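Local coordinates for putative esterase (Sulfolobus solfataricus P2, PDB 2RAU), which probably acts as a lipase or esterase of the alpha/beta-hydrolase superfamily and binds calcium, at residues 19-24 / 41-46; 173-178 / 295-300. All blocks are in the same frame, centred on the assembly; numbering follows the deposited sequence. Where two conformers were deposited one is given.

Both contacts belong to one large mixed sheet and follow each other in series along the chain. Contact 1 comes first: after the corner at the start of residues 19-24, strand 21-29 runs out and strand 37-45 returns beside it, closing a short hairpin of the antiparallel N-terminal part. The chain then builds the parallel strands 52-56, 94-100 and 146-151 before reaching 173-178. Contact 2 closes a much longer loop of 116 residues, several helices among them, when 295-300 lines up in parallel with strand 170-176. Neither loop encloses or crosses the other. The centres of contact 1 and contact 2 are about 24 Å apart. Strands 94-100, 52-56 and 146-151 lie between them in the sheet.

Contact 1: residues 19-24 / 41-46; sequences DQLIEN and HKVNLI
Residues 19-24 and 41-46 form an antiparallel beta ladder, the end of a hairpin farthest from its turn, in the N-terminal part of the central sheet. Paired backbone bonds join Ile-22 to Asn-44 and Asn-24 to Lys-42, and Ile-46 N continues the pattern by donating to Gln-20 O (2.9 Å). On one face Glu-23 and His-41 lie side by side: His-41 ND1 donates to Glu-23 OE2 at 2.7 Å, the oxygen in the ring plane, the carboxylate turned 33° from it. With CG anti to the backbone N (chi1 -171°) and the chain extended, Glu-23 reaches the imidazole edge. Lys-10 forms a salt bridge with Glu-23 OE1 and Asp-100 holds His-41 NE2, so both ring nitrogens are held. On the other face Ile-22 CG2 touches Ile-46 CG1 (3.5 Å), their side chains crossing at about a right angle. The Asn-44 amide reaches forward to the next carbonyl, ND2 to Leu-45 O 2.8 Å, from above the carbonyl plane, while a water links its OD1 to Asn-24 ND2. Asn-24 OD1 is held by Glu-12 N; Lys-42 NZ pairs with Asp-140. Strand 13-15 pairs along Leu-21 and Glu-23, strand 94-100 along His-41 and Val-43, and helices 63-68 and 85-91 cover the Glu-23 and Val-43 face.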
loop_
_atom_site.group_PDB
_atom_site.type_symbol
_atom_site.label_atom_id
_atom_site.label_comp_id
_atom_site.label_asym_id
_atom_site.label_seq_id
_atom_site.Cartn_x
_atom_site.Cartn_y
_atom_site.Cartn_z
ATOM N N ASP A 19 -14.911 4.399 -16.541
ATOM C CA ASP A 19 -14.735 5.599 -17.365
ATOM C C ASP A 19 -15.376 6.902 -16.825
ATOM O O ASP A 19 -15.247 7.961 -17.443
ATOM C CB ASP A 19 -15.166 5.339 -18.807
ATOM C CG ASP A 19 -16.604 5.006 -18.927
ATOM O OD1 ASP A 19 -17.411 5.399 -18.047
ATOM O OD2 ASP A 19 -16.931 4.306 -19.910
ATOM N N GLN A 20 -16.064 6.821 -15.687
ATOM C CA GLN A 20 -16.496 8.019 -14.987
ATOM C C GLN A 20 -15.394 8.607 -14.107
ATOM O O GLN A 20 -15.532 9.718 -13.542
ATOM C CB GLN A 20 -17.753 7.704 -14.166
ATOM C CG GLN A 20 -19.016 7.560 -15.096
ATOM C CD GLN A 20 -19.040 8.651 -16.254
ATOM O OE1 GLN A 20 -18.598 8.388 -17.396
ATOM N NE2 GLN A 20 -19.503 9.875 -15.929
ATOM N N LEU A 21 -14.321 7.852 -13.960
ATOM C CA LEU A 21 -13.182 8.256 -13.128
ATOM C C LEU A 21 -11.994 8.637 -13.983
ATOM O O LEU A 21 -11.702 8.003 -15.009
ATOM C CB LEU A 21 -12.771 7.149 -12.163
ATOM C CG LEU A 21 -13.811 6.721 -11.142
ATOM C CD1 LEU A 21 -13.239 5.577 -10.313
ATOM C CD2 LEU A 21 -14.277 7.907 -10.291
ATOM N N ILE A 22 -11.291 9.697 -13.601
ATOM C CA ILE A 22 -10.126 10.090 -14.384
ATOM C C ILE A 22 -8.883 10.157 -13.480
ATOM O O ILE A 22 -8.972 10.386 -12.264
ATOM C CB ILE A 22 -10.391 11.374 -15.266
ATOM C CG1 ILE A 22 -10.397 12.611 -14.406
ATOM C CG2 ILE A 22 -11.719 11.239 -16.126
ATOM C CD1 ILE A 22 -9.024 13.221 -14.202
ATOM N N GLU A 23 -7.738 9.879 -14.094
ATOM C CA GLU A 23 -6.446 9.847 -13.427
ATOM C C GLU A 23 -5.485 10.911 -13.961
ATOM O O GLU A 23 -5.422 11.173 -15.141
ATOM C CB GLU A 23 -5.847 8.456 -13.641
ATOM C CG GLU A 23 -4.601 8.154 -12.845
ATOM C CD GLU A 23 -3.982 6.796 -13.145
ATOM O OE1 GLU A 23 -4.226 6.211 -14.240
ATOM O OE2 GLU A 23 -3.215 6.323 -12.287
ATOM N N ASN A 24 -4.745 11.526 -13.039
ATOM C CA ASN A 24 -3.628 12.389 -13.342
ATOM C C ASN A 24 -2.412 11.814 -12.630
ATOM O O ASN A 24 -2.531 11.285 -11.543
ATOM C CB ASN A 24 -3.925 13.818 -12.918
ATOM C CG ASN A 24 -4.945 14.472 -13.844
ATOM O OD1 ASN A 24 -4.586 14.931 -14.895
ATOM N ND2 ASN A 24 -6.231 14.389 -13.500
ATOM N N HIS A 41 -0.401 9.972 -7.951
ATOM C CA HIS A 41 -1.620 9.766 -8.744
ATOM C C HIS A 41 -2.753 10.466 -8.077
ATOM O O HIS A 41 -2.867 10.442 -6.893
ATOM C CB HIS A 41 -2.012 8.274 -8.851
ATOM C CG HIS A 41 -0.944 7.397 -9.453
ATOM N ND1 HIS A 41 -1.160 6.624 -10.578
ATOM C CD2 HIS A 41 0.324 7.143 -9.061
ATOM C CE1 HIS A 41 -0.047 5.971 -10.877
ATOM N NE2 HIS A 41 0.867 6.252 -9.961
ATOM N N LYS A 42 -3.602 11.096 -8.872
ATOM C CA LYS A 42 -4.854 11.660 -8.400
ATOM C C LYS A 42 -5.987 10.961 -9.166
ATOM O O LYS A 42 -5.896 10.749 -10.390
ATOM C CB LYS A 42 -4.924 13.167 -8.680
ATOM C CG LYS A 42 -6.186 13.862 -8.151
ATOM C CD LYS A 42 -6.252 15.283 -8.607
ATOM C CE LYS A 42 -7.466 16.009 -8.076
ATOM N NZ LYS A 42 -7.388 17.415 -8.487
ATOM N N VAL A 43 -7.034 10.592 -8.439
ATOM C CA VAL A 43 -8.244 10.058 -9.055
ATOM C C VAL A 43 -9.449 10.874 -8.594
ATOM O O VAL A 43 -9.608 11.154 -7.423
ATOM C CB VAL A 43 -8.448 8.553 -8.719
ATOM C CG1 VAL A 43 -9.757 7.951 -9.355
ATOM C CG2 VAL A 43 -7.170 7.732 -9.121
ATOM N N ASN A 44 -10.302 11.223 -9.550
ATOM C CA ASN A 44 -11.546 11.925 -9.267
ATOM C C ASN A 44 -12.562 11.618 -10.342
ATOM O O ASN A 44 -12.231 11.139 -11.416
ATOM C CB ASN A 44 -11.357 13.452 -9.084
ATOM C CG ASN A 44 -10.662 14.144 -10.266
ATOM O OD1 ASN A 44 -9.469 14.357 -10.235
ATOM N ND2 ASN A 44 -11.402 14.485 -11.273
ATOM N N LEU A 45 -13.800 11.940 -10.038
ATOM C CA LEU A 45 -14.890 11.872 -10.977
ATOM C C LEU A 45 -14.704 12.901 -12.067
ATOM O O LEU A 45 -14.143 13.972 -11.823
ATOM C CB LEU A 45 -16.188 12.233 -10.256
ATOM C CG LEU A 45 -17.007 11.200 -9.545
ATOM C CD1 LEU A 45 -18.155 11.919 -8.850
ATOM C CD2 LEU A 45 -17.562 10.144 -10.518
ATOM N N ILE A 46 -15.163 12.576 -13.274
ATOM C CA ILE A 46 -15.182 13.507 -14.382
ATOM C C ILE A 46 -15.920 14.739 -13.862
ATOM O O ILE A 46 -16.949 14.643 -13.185
ATOM C CB ILE A 46 -15.920 12.955 -15.634
ATOM C CG1 ILE A 46 -15.109 11.896 -16.358
ATOM C CG2 ILE A 46 -16.154 14.051 -16.654
ATOM C CD1 ILE A 46 -15.907 11.267 -17.489
HETATM O O HOH W 1 -7.472 13.083 -11.312
#

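Contact 2: residues 173-178 / 295-300; sequences LILLDG and VPTIAF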
loop_
_atom_site.group_PDB
_atom_site.type_symbol
_atom_site.label_atom_id
_atom_site.label_comp_id
_atom_site.label_asym_id
_atom_site.label_seq_id
_atom_site.Cartn_x
_atom_site.Cartn_y
_atom_site.Cartn_z
ATOM N N LEU A 173 -7.024 10.197 10.279
ATOM C CA LEU A 173 -6.220 9.010 9.950
ATOM C C LEU A 173 -7.104 7.790 9.703
ATOM O O LEU A 173 -8.044 7.533 10.436
ATOM C CB LEU A 173 -5.202 8.708 11.047
ATOM C CG LEU A 173 -3.939 9.566 11.077
ATOM C CD1 LEU A 173 -3.313 9.547 12.486
ATOM C CD2 LEU A 173 -2.940 9.144 10.010
ATOM N N ILE A 174 -6.816 7.084 8.613
ATOM C CA ILE A 174 -7.517 5.853 8.259
ATOM C C ILE A 174 -6.477 4.738 8.117
ATOM O O ILE A 174 -5.703 4.715 7.157
ATOM C CB ILE A 174 -8.273 5.989 6.931
ATOM C CG1 ILE A 174 -9.289 7.152 6.992
ATOM C CG2 ILE A 174 -8.928 4.618 6.506
ATOM C CD1 ILE A 174 -9.664 7.704 5.608
ATOM N N LEU A 175 -6.454 3.801 9.066
ATOM C CA LEU A 175 -5.483 2.697 9.047
ATOM C C LEU A 175 -6.172 1.407 8.585
ATOM O O LEU A 175 -7.073 0.900 9.243
ATOM C CB LEU A 175 -4.842 2.525 10.434
ATOM C CG LEU A 175 -4.198 3.800 11.024
ATOM C CD1 LEU A 175 -3.822 3.574 12.532
ATOM C CD2 LEU A 175 -2.998 4.273 10.106
ATOM N N LEU A 176 -5.777 0.942 7.405
ATOM C CA LEU A 176 -6.348 -0.235 6.747
ATOM C C LEU A 176 -5.393 -1.420 6.988
ATOM O O LEU A 176 -4.450 -1.690 6.221
ATOM C CB LEU A 176 -6.556 0.045 5.246
ATOM C CG LEU A 176 -7.482 1.243 4.917
ATOM C CD1 LEU A 176 -7.308 1.713 3.492
ATOM C CD2 LEU A 176 -8.938 0.926 5.218
ATOM N N ASP A 177 -5.613 -2.080 8.104
ATOM C CA ASP A 177 -4.752 -3.177 8.561
ATOM C C ASP A 177 -3.276 -2.742 8.536
ATOM O O ASP A 177 -2.420 -3.370 7.923
ATOM C CB ASP A 177 -5.031 -4.474 7.754
ATOM C CG ASP A 177 -5.040 -5.741 8.615
ATOM O OD1 ASP A 177 -5.266 -5.662 9.840
ATOM O OD2 ASP A 177 -4.836 -6.843 8.024
ATOM N N GLY A 178 -2.968 -1.664 9.249
ATOM C CA GLY A 178 -1.596 -1.208 9.268
ATOM C C GLY A 178 -1.300 -0.247 10.396
ATOM O O GLY A 178 -2.053 0.661 10.664
ATOM N N VAL A 295 -5.664 13.452 16.360
ATOM C CA VAL A 295 -6.324 13.372 15.076
ATOM C C VAL A 295 -7.386 12.257 15.175
ATOM O O VAL A 295 -7.069 11.170 15.660
ATOM C CB VAL A 295 -5.253 13.020 13.967
ATOM C CG1 VAL A 295 -5.882 12.571 12.684
ATOM C CG2 VAL A 295 -4.287 14.218 13.738
ATOM N N PRO A 296 -8.644 12.527 14.744
ATOM C CA PRO A 296 -9.641 11.463 14.617
ATOM C C PRO A 296 -9.097 10.333 13.762
ATOM O O PRO A 296 -8.560 10.576 12.665
ATOM C CB PRO A 296 -10.799 12.150 13.890
ATOM C CG PRO A 296 -10.681 13.530 14.283
ATOM C CD PRO A 296 -9.213 13.817 14.354
ATOM N N THR A 297 -9.253 9.112 14.260
ATOM C CA THR A 297 -8.690 7.910 13.643
ATOM C C THR A 297 -9.689 6.757 13.547
ATOM O O THR A 297 -10.468 6.523 14.464
ATOM C CB THR A 297 -7.409 7.435 14.427
ATOM O OG1 THR A 297 -6.433 8.489 14.451
ATOM C CG2 THR A 297 -6.799 6.170 13.824
ATOM N N ILE A 298 -9.693 6.085 12.395
ATOM C CA ILE A 298 -10.416 4.811 12.238
ATOM C C ILE A 298 -9.365 3.763 11.840
ATOM O O ILE A 298 -8.517 4.011 10.981
ATOM C CB ILE A 298 -11.642 4.908 11.259
ATOM C CG1 ILE A 298 -12.483 3.623 11.313
ATOM C CG2 ILE A 298 -11.197 5.305 9.824
ATOM C CD1 ILE A 298 -13.762 3.744 10.570
ATOM N N ALA A 299 -9.405 2.603 12.510
ATOM C CA ALA A 299 -8.435 1.533 12.287
ATOM C C ALA A 299 -9.171 0.246 12.037
ATOM O O ALA A 299 -10.028 -0.140 12.814
ATOM C CB ALA A 299 -7.479 1.392 13.488
ATOM N N PHE A 300 -8.879 -0.380 10.910
ATOM C CA PHE A 300 -9.431 -1.694 10.578
ATOM C C PHE A 300 -8.372 -2.775 10.838
ATOM O O PHE A 300 -7.219 -2.613 10.456
ATOM C CB PHE A 300 -9.859 -1.759 9.118
ATOM C CG PHE A 300 -11.000 -0.844 8.774
ATOM C CD1 PHE A 300 -10.774 0.506 8.556
ATOM C CD2 PHE A 300 -12.290 -1.336 8.620
ATOM C CE1 PHE A 300 -11.809 1.340 8.224
ATOM C CE2 PHE A 300 -13.330 -0.504 8.270
ATOM C CZ PHE A 300 -13.090 0.826 8.054
HETATM O O HOH W 2 -4.902 -1.184 11.525
#
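Val-295 starts the contact, its CG1 lying 3.9 Å from Leu-173 CG as the two side chains cross at about a right angle. Pro-296 O then accepts a hydrogen bond from Leu-173 N, and from Thr-297 onward the strands run parallel in the central sheet, their axes 4° apart. Thr-297 lies alongside Leu-173: OG1 sits 3.6 Å from Leu-173 CB and bonds back to Val-295 O (3.0 Å), approaching from above the carbonyl plane. A valine here would probably leave Val-295 O without its hydroxyl partner and the Val-295 to Thr-297 backbone less firmly held. Ile-298 bonds through N to Leu-173 O and through O to Leu-175 N, and its CG2 touches Ile-174 CG1 at 3.9 Å. Ala-299 brings its CB 4.2 Å from Leu-175 CB, on the face covered by helix 153-169. On the opposite face Phe-300 CD1 lies 3.8 Å from Leu-176 CD2, the two side chains side by side. The Phe-300 ring turns an edge to Leu-175 O. Phe-300 O takes a bent bond (133° at the hydrogen) from Asp-177 N and another from a water that also accepts a hydrogen bond from Gly-178 N. The ladder thus fixes the backbone of Asp-177 at the strand end, where OD2 is hydrogen-bonded to His-329 ND1 and Ser-302 OG, an arrangement consistent with the acid of a Ser-His-Asp triad with Ser-152.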